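Local coordinates for metagenomic carboxyl esterase MGS0156 (Uncultured organism, PDB 5D8M), which probably hydrolyses carboxylic ester bonds, as a carboxyl esterase with a parallel-stranded sheet of the alpha/beta-hydrolase type, at residues Ala252-Thr257 / Pro263-Leu268; Met45-Ala50 / Val78-Ser83; Phe204-Pro209 / Thr219-Ser224; Leu225-Arg230 / Ala281-Ile286; Met304-Lys309 / Ser318-Pro323. One frame throughout, in Å; residues are numbered along the deposited sequence.

Contact 1 of 5, residues Ala252-Thr257 / Pro263-Leu268; sequences ASREET and PFYDIL
Arg254 and Asp266 form a doubly bonded salt bridge that ties a loop to the helix following it. The arginine presents its guanidinium side-on: NE donates to Asp266 OD1 at 2.8 Å, and NH1 donates to Asp266 OD2, also at 2.8 Å, in an almost straight bond (178°). Each oxygen uses its syn lone pair. The two flat groups are nearly coplanar, and with both nitrogens engaged the guanidinium has little freedom to turn. Reach comes from an extended chain, with CG anti to the backbone N (chi1 -171°).

Van der Waals packing against the buried Tyr265 ring runs beside this pair. The aliphatic part of Arg254 lies on it, its CB 3.6 Å from Tyr265 CE2 and its CG 3.7 Å from the same atom, while Arg254 CA sits over one ring face. Thr257 OG1, a looser neighbour at 4.2 Å from Tyr265 CD1, is held by a bond to Ser253 O within its own loop.

Water completes the polar contacts. One molecule accepts from Tyr265 OH in the plane of the ring and donates to Ala252 O, the latter at 2.9 Å, so the phenol reaches the loop backbone indirectly.

The loop 252-257 follows strand 244-248 and leads into helix 262-269. Arg262 of that helix bonds Arg254 O, and the helix's Phe264, Ile267 and Leu268 pack on Leu193 of helix 193-196.

Contact 2 of 5, residues Met45-Ala50 / Val78-Ser83; sequences MADHGA and VPLGVS
Asp47 OD2 is gripped twice: by the ring of His48 next to it, and by a water that links it across the contact to the backbone of Leu80. The place is the C-terminal end of helix 34-48, where it meets the loop leading to strand 87-92 at the surface of what is probably an alpha/beta-hydrolase fold. His48 ND1 donates to Asp47 OD2 at 2.7 Å in a nearly straight bond (171°). The oxygen lies in the plane of the imidazole and takes the bond on its anti lone pair, the one turned away from OD1. The water donates to both of its partners, at 2.8 Å to Asp47 OD2 and 3.1 Å to Leu80 O.

Direct contact between the segments is made by the leucine methyls. The Asp47 and Leu80 side chains lie alongside each other, pointing opposite ways, so these methyls meet the root of the aspartate. Asp47 CB already faces the loop, and a first torsion of 179° sets the carboxylate beside Leu80 CD1.

On its other nitrogen, His48 NE2 bonds the carboxylate of Glu329 in helix 324-338, and its ring meets that of Tyr117. Bonds at both nitrogens fix the rotation of the imidazole, and an acidic partner on each side would probably favour its protonated form. Leu80 also packs on Ile44, one turn back from His48 in helix 34-48.

Leu80 CD1 touches Asp47 CB at 3.8 Å, while Leu80 CD2 lies 4.3 Å from His48 CE1.

Contact 3 of 5, residues Phe204-Pro209 / Thr219-Ser224; sequences FAESMP and TEALDS
Glu206, on helix 199-207, points its side chain at the first turn of the short helix 220-223. Both helices belong to the long crossover between the parallel strands 178-184 and 244-248, and Cys213, disulfide-bonded to Cys99, lies in the loop that joins them. From CB the chain leaves with CG anti to the carbonyl carbon, then bends sharply at the next bond (chi2 -93°). Glu206 CG passes 4.0 Å from Thr219 CA, and CD remains beside the same atom. OE1 comes alongside Glu220 CG at 4.1 Å. OE2 does the polar work, accepting from Ala221 N at 3.0 Å on its syn lone pair in a clearly bent bond (139°). The same oxygen is 3.3 Å from Ala221 CB and near Leu222 CD2.

The N-terminal end of a helix would be expected to steady this buried negative charge, and Arg129, which lies against Glu206, may also offset it; the Glu220 carboxylate, itself bonded to Glu217 N and Gly131 N, may weigh against it. Replacing Glu206 by an alanine is likely to leave the Ala221 N-H without this acceptor and to open a gap beside Thr219.

Thr219, at the N-cap position, turns its hydroxyl elsewhere: OG1 donates to Asp223 OD1 at 2.7 Å, from above the carboxylate plane.

Contact 4 of 5, residues Leu225-Arg230 / Ala281-Ile286; sequences LKRAYR and AADAII
Arg227 and Asp283 are the nearest pair of the two segments, their CA atoms 9.0 Å apart, so only side chains bridge the distance. Arg227 stands in the first turn of helix 227-236, just after Lys226 at the N-cap position. Asp283 belongs to a short 3-10 turn, where Ala284 N bonds back to Ala281 O.

The arginine bends at its third torsion (chi3 -75°), which swings the guanidinium toward the turn. NH2 then donates to Asp283 OD2 at 2.9 Å, on the syn lone pair, in a salt bridge whose hydrogen bond is somewhat bent (152° at the hydrogen). This is a single-point grip: guanidinium and carboxylate planes are 75° apart, and Arg227 NE is 4.0 Å from Asp283 OD2, too far for a second direct bond. A water makes up the difference, accepting from Arg227 NE at 2.9 Å in the guanidinium plane and donating to Asp283 OD2. The one carboxylate oxygen thus takes both the direct and the water-borne bond.

The salt bridge joins two excursions from the parallel sheet. Helix 227-236 precedes strand 244-248, and segment 281-286 comes shortly before strand 290-293. Asp283 is also tied by its backbone to Asp189, while Arg230, a turn further along the helix, forms a salt bridge with Glu166 of helix 159-170.

Contact 5 of 5, residues Met304-Lys309 / Ser318-Pro323; sequences MPFSKK and SKNSYP
Asn320 carries its CG on the side facing away from its backbone N (chi1 -168°), and a second torsion of -118° turns the amide to meet the backbone of Met304 and Phe306. Both polar ends are used. ND2 donates to Met304 O at 3.0 Å in a nearly straight bond, with that oxygen lying in the amide plane. OD1 accepts from Phe306 N at 2.8 Å, equally straight at the hydrogen, although the N-H arrives from well above the carbonyl plane. One carboxamide therefore clasps a C=O and an N-H on the two sides of Pro305, whose CA lies 3.5 Å from Asn320 OD1.

The Phe306 ring adds an edge contact, its CD1 3.9 Å from Asn320 ND2, with ring and amide planes 76° apart. With a leucine in place of Asn320, the backbone groups Met304 O and Phe306 N would probably both lose their mates in this buried contact.

Neither segment is regular: 304-309 lies between strand 290-293 and helix 312-316, and the loop 318-323 connects the latter to helix 324-338. Pro305 O bonds Ser104 OG, Asn320 O bonds Arg324 at the start of helix 324-338, and Pro323 packs on Met41 and Met45 of helix 34-48.

Contact 5 is the buried one and contact 2 the surface one; contacts 1, 3 and 4 are partly buried. Chemistry follows place: contact 5 satisfies buried backbone with an uncharged amide, contact 3 sets a carboxylate against a helix start, contacts 1 and 4 use arginine-aspartate pairs, bidentate in the first and water-assisted in the second, and contact 2 relies on methyl packing and a water. Contact 3 and the 225-230 side of contact 4 lie in the same crossover and touch through Ser224 O and Arg230 NH1, probably hydrogen-bonded. Lys319 packs contact 5 against contact 1, and Met45 on Pro323 joins contact 2 to contact 5. Contacts 2 and 3 lie farthest apart, with centres about 42 Å from each other.

Contact 1 of 5, residues Ala252-Thr257 / Pro263-Leu268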
# COMPACT_ATOMS: atom_id res chain seq x y z
N ALA A 252 -0.39 5.95 -12.61
CA ALA A 252 0.17 5.87 -13.94
C ALA A 252 -0.75 6.61 -14.89
O ALA A 252 -1.88 6.92 -14.52
CB ALA A 252 0.34 4.42 -14.37
N SER A 253 -0.28 6.88 -16.10
CA SER A 253 -1.14 7.48 -17.11
C SER A 253 -2.22 6.48 -17.43
O SER A 253 -2.09 5.30 -17.09
CB SER A 253 -0.35 7.85 -18.36
OG SER A 253 0.19 6.67 -18.95
N ARG A 254 -3.29 6.93 -18.09
CA ARG A 254 -4.36 6.03 -18.46
C ARG A 254 -3.87 4.85 -19.31
O ARG A 254 -4.23 3.71 -19.07
CB ARG A 254 -5.46 6.78 -19.20
CG ARG A 254 -6.67 5.93 -19.41
CD ARG A 254 -7.75 6.66 -20.15
NE ARG A 254 -9.00 5.91 -20.07
CZ ARG A 254 -9.33 4.88 -20.85
NH1 ARG A 254 -10.50 4.28 -20.68
NH2 ARG A 254 -8.50 4.46 -21.80
N GLU A 255 -3.00 5.13 -20.27
CA GLU A 255 -2.53 4.08 -21.16
C GLU A 255 -1.57 3.09 -20.48
O GLU A 255 -1.42 1.97 -20.96
CB GLU A 255 -1.87 4.68 -22.41
CG GLU A 255 -0.50 5.27 -22.22
CD GLU A 255 0.17 5.63 -23.55
OE1 GLU A 255 1.41 5.81 -23.57
OE2 GLU A 255 -0.54 5.74 -24.58
N GLU A 256 -0.94 3.48 -19.38
CA GLU A 256 -0.10 2.55 -18.62
C GLU A 256 -0.83 1.97 -17.41
O GLU A 256 -0.21 1.40 -16.50
CB GLU A 256 1.20 3.22 -18.18
CG GLU A 256 2.10 3.64 -19.36
CD GLU A 256 2.49 2.48 -20.29
OE1 GLU A 256 2.60 1.32 -19.82
OE2 GLU A 256 2.69 2.72 -21.51
N THR A 257 -2.14 2.11 -17.41
CA THR A 257 -3.00 1.57 -16.37
C THR A 257 -3.67 0.30 -16.94
O THR A 257 -4.14 0.31 -18.07
CB THR A 257 -4.07 2.63 -15.92
OG1 THR A 257 -3.42 3.75 -15.28
CG2 THR A 257 -5.08 2.03 -14.96
N PRO A 263 -11.79 1.33 -16.29
CA PRO A 263 -13.10 1.93 -16.01
C PRO A 263 -13.17 2.64 -14.65
O PRO A 263 -13.90 3.63 -14.51
CB PRO A 263 -14.04 0.72 -16.03
CG PRO A 263 -13.38 -0.25 -16.95
CD PRO A 263 -11.90 -0.09 -16.67
N PHE A 264 -12.42 2.16 -13.67
CA PHE A 264 -12.43 2.76 -12.34
C PHE A 264 -11.53 3.97 -12.33
O PHE A 264 -11.86 4.99 -11.75
CB PHE A 264 -12.03 1.73 -11.27
CG PHE A 264 -12.85 0.47 -11.35
CD1 PHE A 264 -14.16 0.46 -10.88
CD2 PHE A 264 -12.36 -0.66 -11.99
CE1 PHE A 264 -14.96 -0.69 -11.00
CE2 PHE A 264 -13.15 -1.83 -12.11
CZ PHE A 264 -14.45 -1.85 -11.61
N TYR A 265 -10.38 3.86 -13.01
CA TYR A 265 -9.53 5.01 -13.25
C TYR A 265 -10.33 6.19 -13.83
O TYR A 265 -10.12 7.34 -13.46
CB TYR A 265 -8.39 4.65 -14.21
CG TYR A 265 -7.56 5.85 -14.62
CD1 TYR A 265 -6.45 6.23 -13.87
CD2 TYR A 265 -7.88 6.58 -15.75
CE1 TYR A 265 -5.69 7.33 -14.25
CE2 TYR A 265 -7.13 7.67 -16.13
CZ TYR A 265 -6.04 8.04 -15.39
OH TYR A 265 -5.31 9.13 -15.79
N ASP A 266 -11.22 5.88 -14.77
CA ASP A 266 -11.96 6.90 -15.48
C ASP A 266 -12.95 7.62 -14.55
O ASP A 266 -13.16 8.82 -14.69
CB ASP A 266 -12.71 6.29 -16.67
CG ASP A 266 -11.78 5.95 -17.85
OD1 ASP A 266 -10.61 6.43 -17.89
OD2 ASP A 266 -12.23 5.21 -18.74
N ILE A 267 -13.51 6.91 -13.60
CA ILE A 267 -14.37 7.54 -12.61
C ILE A 267 -13.57 8.52 -11.75
O ILE A 267 -13.97 9.69 -11.59
CB ILE A 267 -15.05 6.50 -11.72
CG1 ILE A 267 -15.98 5.65 -12.58
CG2 ILE A 267 -15.84 7.20 -10.62
CD1 ILE A 267 -16.56 4.47 -11.82
N LEU A 268 -12.46 8.05 -11.20
CA LEU A 268 -11.64 8.87 -10.30
C LEU A 268 -11.02 10.06 -11.03
O LEU A 268 -10.94 11.17 -10.47
CB LEU A 268 -10.55 8.01 -9.65
CG LEU A 268 -11.05 6.86 -8.75
CD1 LEU A 268 -9.89 6.13 -8.11
CD2 LEU A 268 -11.97 7.41 -7.68
O HOH W 1 -3.11 9.50 -14.57

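Contact 2 of 5, residues Met45-Ala50 / Val78-Ser83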
# COMPACT_ATOMS: atom_id res chain seq x y z
N MSE A 45 19.00 0.26 -8.44
CA MSE A 45 18.81 -0.25 -9.78
C MSE A 45 20.07 -0.10 -10.61
O MSE A 45 20.33 -0.92 -11.47
CB MSE A 45 17.64 0.44 -10.44
CG MSE A 45 16.35 0.16 -9.68
SE MSE A 45 14.80 1.11 -10.34
CE MSE A 45 14.45 0.02 -11.92
N ALA A 46 20.85 0.95 -10.36
CA ALA A 46 22.11 1.08 -11.09
C ALA A 46 23.07 -0.01 -10.63
O ALA A 46 23.87 -0.51 -11.41
CB ALA A 46 22.72 2.48 -10.91
N ASP A 47 22.98 -0.38 -9.36
CA ASP A 47 23.93 -1.34 -8.78
C ASP A 47 23.62 -2.81 -9.10
O ASP A 47 24.52 -3.58 -9.37
CB ASP A 47 23.98 -1.17 -7.25
CG ASP A 47 24.94 -2.15 -6.59
OD1 ASP A 47 26.15 -1.85 -6.56
OD2 ASP A 47 24.51 -3.22 -6.11
N HIS A 48 22.35 -3.22 -9.02
CA HIS A 48 22.03 -4.63 -9.27
C HIS A 48 20.62 -4.81 -9.81
O HIS A 48 19.99 -5.83 -9.57
CB HIS A 48 22.24 -5.48 -8.00
CG HIS A 48 21.47 -5.00 -6.80
ND1 HIS A 48 21.98 -4.11 -5.88
CD2 HIS A 48 20.23 -5.33 -6.35
CE1 HIS A 48 21.09 -3.89 -4.93
NE2 HIS A 48 20.02 -4.62 -5.19
N GLY A 49 20.14 -3.83 -10.58
CA GLY A 49 18.80 -3.91 -11.13
C GLY A 49 18.63 -4.87 -12.32
O GLY A 49 17.52 -5.32 -12.58
N ALA A 50 19.73 -5.18 -13.01
CA ALA A 50 19.64 -5.82 -14.33
C ALA A 50 18.83 -7.12 -14.36
O ALA A 50 18.09 -7.36 -15.31
CB ALA A 50 21.03 -6.07 -14.90
N VAL A 78 24.56 5.53 -0.68
CA VAL A 78 23.45 4.60 -0.53
C VAL A 78 24.02 3.22 -0.16
O VAL A 78 24.82 2.67 -0.89
CB VAL A 78 22.62 4.49 -1.82
CG1 VAL A 78 21.46 3.50 -1.64
CG2 VAL A 78 22.08 5.87 -2.22
N PRO A 79 23.61 2.69 1.01
CA PRO A 79 24.00 1.34 1.43
C PRO A 79 23.60 0.32 0.38
O PRO A 79 22.45 0.32 -0.05
CB PRO A 79 23.20 1.12 2.72
CG PRO A 79 22.81 2.51 3.18
CD PRO A 79 22.61 3.29 1.91
N LEU A 80 24.53 -0.51 -0.06
CA LEU A 80 24.20 -1.47 -1.12
C LEU A 80 24.67 -2.88 -0.76
O LEU A 80 24.69 -3.78 -1.60
CB LEU A 80 24.82 -1.02 -2.45
CG LEU A 80 24.11 0.22 -3.02
CD1 LEU A 80 24.90 0.86 -4.18
CD2 LEU A 80 22.69 -0.14 -3.48
N GLY A 81 25.03 -3.06 0.50
CA GLY A 81 25.43 -4.37 0.98
C GLY A 81 24.31 -5.04 1.74
O GLY A 81 23.17 -4.63 1.67
N VAL A 82 24.64 -6.11 2.45
CA VAL A 82 23.67 -6.89 3.18
C VAL A 82 23.41 -6.26 4.54
O VAL A 82 24.35 -5.99 5.31
CB VAL A 82 24.15 -8.35 3.38
CG1 VAL A 82 23.18 -9.12 4.26
CG2 VAL A 82 24.36 -9.05 2.03
N SER A 83 22.14 -6.04 4.83
CA SER A 83 21.76 -5.48 6.12
C SER A 83 21.99 -6.49 7.24
O SER A 83 21.73 -7.69 7.07
CB SER A 83 20.30 -5.04 6.12
OG SER A 83 19.91 -4.65 7.43
O HOH W 2 25.06 -5.34 -4.30

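Contact 3 of 5, residues Phe204-Pro209 / Thr219-Ser224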
# COMPACT_ATOMS: atom_id res chain seq x y z
N PHE A 204 -23.68 -9.46 -2.60
CA PHE A 204 -23.49 -10.68 -3.35
C PHE A 204 -21.99 -11.03 -3.48
O PHE A 204 -21.60 -12.19 -3.35
CB PHE A 204 -24.13 -10.55 -4.73
CG PHE A 204 -23.33 -11.18 -5.83
CD1 PHE A 204 -23.32 -12.56 -5.99
CD2 PHE A 204 -22.59 -10.39 -6.71
CE1 PHE A 204 -22.58 -13.14 -7.00
CE2 PHE A 204 -21.85 -10.97 -7.73
CZ PHE A 204 -21.84 -12.35 -7.87
N ALA A 205 -21.17 -10.02 -3.73
CA ALA A 205 -19.73 -10.22 -3.86
C ALA A 205 -19.15 -10.71 -2.53
O ALA A 205 -18.23 -11.53 -2.50
CB ALA A 205 -19.05 -8.93 -4.30
N GLU A 206 -19.68 -10.18 -1.44
CA GLU A 206 -19.20 -10.55 -0.11
C GLU A 206 -19.48 -12.01 0.21
O GLU A 206 -18.65 -12.67 0.82
CB GLU A 206 -19.84 -9.65 0.95
CG GLU A 206 -19.24 -8.26 1.01
CD GLU A 206 -18.12 -8.15 2.02
OE1 GLU A 206 -17.65 -9.20 2.52
OE2 GLU A 206 -17.72 -7.00 2.32
N SER A 207 -20.62 -12.51 -0.24
CA SER A 207 -21.13 -13.78 0.26
C SER A 207 -21.02 -14.96 -0.71
O SER A 207 -21.32 -16.10 -0.35
CB SER A 207 -22.59 -13.61 0.67
OG SER A 207 -23.36 -13.10 -0.41
N MSE A 208 -20.60 -14.70 -1.95
CA MSE A 208 -20.56 -15.80 -2.91
C MSE A 208 -19.42 -16.76 -2.60
O MSE A 208 -18.33 -16.34 -2.21
CB MSE A 208 -20.45 -15.26 -4.34
CG MSE A 208 -19.20 -14.46 -4.62
SE MSE A 208 -18.99 -14.16 -6.53
CE MSE A 208 -19.03 -16.04 -7.07
N PRO A 209 -19.68 -18.06 -2.75
CA PRO A 209 -18.70 -19.11 -2.43
C PRO A 209 -17.49 -19.07 -3.36
O PRO A 209 -17.63 -19.11 -4.58
CB PRO A 209 -19.49 -20.40 -2.61
CG PRO A 209 -20.57 -20.04 -3.57
CD PRO A 209 -20.94 -18.62 -3.26
N THR A 219 -21.56 -6.02 4.28
CA THR A 219 -20.56 -5.41 3.41
C THR A 219 -19.35 -4.97 4.24
O THR A 219 -18.79 -3.90 3.99
CB THR A 219 -21.12 -4.19 2.66
OG1 THR A 219 -21.57 -3.21 3.61
CG2 THR A 219 -22.29 -4.60 1.75
N GLU A 220 -18.94 -5.80 5.20
CA GLU A 220 -17.89 -5.43 6.16
C GLU A 220 -16.58 -4.94 5.52
O GLU A 220 -15.98 -3.95 5.97
CB GLU A 220 -17.59 -6.62 7.10
CG GLU A 220 -17.13 -7.94 6.43
CD GLU A 220 -16.81 -9.06 7.45
OE1 GLU A 220 -17.61 -10.01 7.58
OE2 GLU A 220 -15.75 -8.99 8.12
N ALA A 221 -16.13 -5.61 4.47
CA ALA A 221 -14.88 -5.24 3.81
C ALA A 221 -14.97 -3.84 3.15
O ALA A 221 -14.07 -3.00 3.32
CB ALA A 221 -14.53 -6.29 2.76
N LEU A 222 -16.06 -3.60 2.43
CA LEU A 222 -16.27 -2.30 1.78
C LEU A 222 -16.58 -1.20 2.78
O LEU A 222 -16.17 -0.06 2.58
CB LEU A 222 -17.39 -2.36 0.74
CG LEU A 222 -16.99 -2.92 -0.63
CD1 LEU A 222 -15.66 -2.35 -1.11
CD2 LEU A 222 -16.91 -4.44 -0.55
N ASP A 223 -17.28 -1.51 3.87
CA ASP A 223 -17.52 -0.52 4.92
C ASP A 223 -16.21 0.08 5.43
O ASP A 223 -16.13 1.25 5.78
CB ASP A 223 -18.26 -1.14 6.10
CG ASP A 223 -19.67 -1.56 5.76
OD1 ASP A 223 -20.20 -1.14 4.71
OD2 ASP A 223 -20.26 -2.32 6.56
N SER A 224 -15.18 -0.76 5.45
CA SER A 224 -13.89 -0.34 5.96
C SER A 224 -13.20 0.61 5.00
O SER A 224 -12.24 1.29 5.38
CB SER A 224 -13.00 -1.56 6.22
OG SER A 224 -13.51 -2.33 7.28

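Contact 4 of 5, residues Leu225-Arg230 / Ala281-Ile286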
# COMPACT_ATOMS: atom_id res chain seq x y z
N LEU A 225 -13.66 0.63 3.75
CA LEU A 225 -13.04 1.46 2.71
C LEU A 225 -13.84 2.71 2.37
O LEU A 225 -13.45 3.48 1.49
CB LEU A 225 -12.84 0.62 1.45
CG LEU A 225 -11.78 -0.47 1.68
CD1 LEU A 225 -11.69 -1.44 0.48
CD2 LEU A 225 -10.45 0.21 1.97
N LYS A 226 -14.96 2.94 3.05
CA LYS A 226 -15.75 4.14 2.78
C LYS A 226 -15.05 5.37 3.33
O LYS A 226 -14.53 5.35 4.44
CB LYS A 226 -17.17 4.04 3.37
CG LYS A 226 -18.01 3.00 2.63
CD LYS A 226 -19.39 2.84 3.19
CE LYS A 226 -20.11 1.70 2.45
NZ LYS A 226 -21.50 1.57 2.93
N ARG A 227 -15.02 6.41 2.52
CA ARG A 227 -14.33 7.64 2.88
C ARG A 227 -14.81 8.18 4.24
O ARG A 227 -13.99 8.53 5.09
CB ARG A 227 -14.53 8.68 1.77
CG ARG A 227 -14.06 10.06 2.14
CD ARG A 227 -14.20 11.03 0.95
NE ARG A 227 -13.18 10.78 -0.05
CZ ARG A 227 -13.05 11.48 -1.17
NH1 ARG A 227 -13.90 12.45 -1.43
NH2 ARG A 227 -12.07 11.19 -2.02
N ALA A 228 -16.12 8.25 4.44
CA ALA A 228 -16.68 8.72 5.70
C ALA A 228 -16.13 7.91 6.89
O ALA A 228 -15.70 8.46 7.90
CB ALA A 228 -18.20 8.64 5.66
N TYR A 229 -16.11 6.60 6.75
CA TYR A 229 -15.61 5.75 7.81
C TYR A 229 -14.11 5.97 8.09
O TYR A 229 -13.70 6.13 9.24
CB TYR A 229 -15.85 4.30 7.44
CG TYR A 229 -15.56 3.34 8.57
CD1 TYR A 229 -16.53 3.06 9.53
CD2 TYR A 229 -14.34 2.70 8.66
CE1 TYR A 229 -16.27 2.18 10.56
CE2 TYR A 229 -14.07 1.82 9.67
CZ TYR A 229 -15.04 1.55 10.62
OH TYR A 229 -14.76 0.66 11.64
N ARG A 230 -13.32 5.98 7.04
CA ARG A 230 -11.88 6.13 7.15
C ARG A 230 -11.46 7.52 7.67
O ARG A 230 -10.52 7.61 8.46
CB ARG A 230 -11.22 5.85 5.79
CG ARG A 230 -11.32 4.37 5.34
CD ARG A 230 -10.06 3.53 5.67
NE ARG A 230 -9.65 3.63 7.07
CZ ARG A 230 -10.02 2.80 8.04
NH1 ARG A 230 -10.79 1.74 7.79
NH2 ARG A 230 -9.58 2.99 9.27
N ALA A 281 -4.29 9.66 -5.05
CA ALA A 281 -3.00 9.81 -4.38
C ALA A 281 -3.11 10.61 -3.07
O ALA A 281 -2.51 10.23 -2.06
CB ALA A 281 -1.99 10.46 -5.30
N ALA A 282 -3.90 11.68 -3.07
CA ALA A 282 -4.14 12.47 -1.86
C ALA A 282 -4.89 11.69 -0.74
O ALA A 282 -4.93 12.13 0.41
CB ALA A 282 -4.91 13.77 -2.22
N ASP A 283 -5.45 10.54 -1.07
CA ASP A 283 -6.15 9.68 -0.13
C ASP A 283 -5.26 8.53 0.35
O ASP A 283 -5.74 7.62 1.03
CB ASP A 283 -7.40 9.08 -0.77
CG ASP A 283 -8.45 10.12 -1.14
OD1 ASP A 283 -8.15 11.34 -1.05
OD2 ASP A 283 -9.58 9.71 -1.53
N ALA A 284 -3.99 8.57 -0.02
CA ALA A 284 -3.11 7.42 0.15
C ALA A 284 -1.87 7.77 0.95
O ALA A 284 -0.83 7.08 0.86
CB ALA A 284 -2.70 6.84 -1.23
N ILE A 285 -1.97 8.84 1.73
CA ILE A 285 -0.83 9.29 2.50
C ILE A 285 -1.20 9.37 3.98
O ILE A 285 -2.14 10.07 4.36
CB ILE A 285 -0.33 10.64 1.98
CG1 ILE A 285 0.13 10.46 0.51
CG2 ILE A 285 0.84 11.16 2.86
CD1 ILE A 285 0.34 11.77 -0.24
N ILE A 286 -0.45 8.64 4.80
CA ILE A 286 -0.65 8.66 6.24
C ILE A 286 -0.24 10.02 6.83
O ILE A 286 0.93 10.41 6.75
CB ILE A 286 0.14 7.53 6.94
CG1 ILE A 286 -0.26 6.15 6.35
CG2 ILE A 286 -0.00 7.63 8.47
CD1 ILE A 286 0.63 4.93 6.85
O HOH W 3 -11.51 8.50 -0.42

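Contact 5 of 5, residues Met304-Lys309 / Ser318-Pro323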
# COMPACT_ATOMS: atom_id res chain seq x y z
N MSE A 304 1.49 -6.21 -6.51
CA MSE A 304 0.93 -7.55 -6.71
C MSE A 304 1.31 -8.09 -8.07
O MSE A 304 0.73 -7.67 -9.08
CB MSE A 304 -0.61 -7.52 -6.58
CG MSE A 304 -1.12 -7.26 -5.17
SE MSE A 304 -1.16 -8.90 -4.13
CE MSE A 304 -2.70 -9.80 -4.91
N PRO A 305 2.26 -9.04 -8.12
CA PRO A 305 2.66 -9.65 -9.38
C PRO A 305 1.62 -10.66 -9.89
O PRO A 305 1.17 -11.52 -9.13
CB PRO A 305 3.98 -10.36 -9.03
CG PRO A 305 3.84 -10.70 -7.56
CD PRO A 305 3.05 -9.55 -6.97
N PHE A 306 1.27 -10.55 -11.17
CA PHE A 306 0.45 -11.54 -11.85
C PHE A 306 1.26 -12.04 -13.04
O PHE A 306 1.60 -11.26 -13.92
CB PHE A 306 -0.88 -10.95 -12.34
CG PHE A 306 -1.86 -10.62 -11.24
CD1 PHE A 306 -1.76 -9.44 -10.55
CD2 PHE A 306 -2.90 -11.49 -10.94
CE1 PHE A 306 -2.66 -9.13 -9.53
CE2 PHE A 306 -3.81 -11.19 -9.94
CZ PHE A 306 -3.67 -10.01 -9.23
N SER A 307 1.56 -13.33 -13.11
CA SER A 307 2.34 -13.82 -14.25
C SER A 307 1.88 -15.15 -14.85
O SER A 307 2.38 -15.57 -15.89
CB SER A 307 3.81 -13.93 -13.83
OG SER A 307 3.93 -14.29 -12.46
N LYS A 308 0.91 -15.79 -14.21
CA LYS A 308 0.38 -17.08 -14.67
C LYS A 308 -0.23 -16.97 -16.07
O LYS A 308 -1.21 -16.25 -16.28
CB LYS A 308 -0.67 -17.62 -13.68
N LYS A 309 0.35 -17.69 -17.02
CA LYS A 309 -0.13 -17.64 -18.38
C LYS A 309 -0.39 -19.06 -18.87
O LYS A 309 0.42 -19.96 -18.63
CB LYS A 309 0.88 -16.92 -19.28
N SER A 318 -3.32 -5.93 -17.59
CA SER A 318 -2.45 -5.81 -18.77
C SER A 318 -1.23 -4.90 -18.60
O SER A 318 -0.39 -4.85 -19.48
CB SER A 318 -3.28 -5.30 -19.94
OG SER A 318 -3.77 -4.01 -19.64
N LYS A 319 -1.12 -4.18 -17.49
CA LYS A 319 0.03 -3.29 -17.30
C LYS A 319 0.68 -3.54 -15.94
O LYS A 319 0.88 -2.62 -15.15
CB LYS A 319 -0.40 -1.82 -17.44
CG LYS A 319 -0.91 -1.45 -18.86
CD LYS A 319 0.23 -1.57 -19.88
CE LYS A 319 -0.26 -1.25 -21.29
NZ LYS A 319 0.86 -1.30 -22.28
N ASN A 320 1.03 -4.80 -15.67
CA ASN A 320 1.45 -5.25 -14.34
C ASN A 320 2.96 -5.13 -14.11
O ASN A 320 3.44 -5.37 -13.00
CB ASN A 320 1.00 -6.70 -14.13
CG ASN A 320 1.14 -7.16 -12.69
OD1 ASN A 320 1.89 -8.09 -12.39
ND2 ASN A 320 0.42 -6.52 -11.80
N SER A 321 3.69 -4.76 -15.15
CA SER A 321 5.14 -4.64 -15.05
C SER A 321 5.55 -3.40 -14.27
O SER A 321 5.15 -2.28 -14.60
CB SER A 321 5.77 -4.61 -16.45
OG SER A 321 5.55 -5.84 -17.11
N TYR A 322 6.35 -3.61 -13.23
CA TYR A 322 6.92 -2.52 -12.43
C TYR A 322 8.09 -3.12 -11.64
O TYR A 322 8.04 -4.30 -11.29
CB TYR A 322 5.89 -1.89 -11.47
CG TYR A 322 6.47 -0.70 -10.75
CD1 TYR A 322 6.55 0.55 -11.39
CD2 TYR A 322 6.98 -0.82 -9.46
CE1 TYR A 322 7.12 1.64 -10.75
CE2 TYR A 322 7.56 0.27 -8.83
CZ TYR A 322 7.62 1.48 -9.47
OH TYR A 322 8.20 2.53 -8.82
N PRO A 323 9.14 -2.33 -11.36
CA PRO A 323 10.25 -2.91 -10.58
C PRO A 323 9.95 -3.04 -9.08
O PRO A 323 10.57 -2.34 -8.26
CB PRO A 323 11.41 -1.93 -10.82
CG PRO A 323 10.74 -0.63 -11.15
CD PRO A 323 9.51 -1.03 -11.95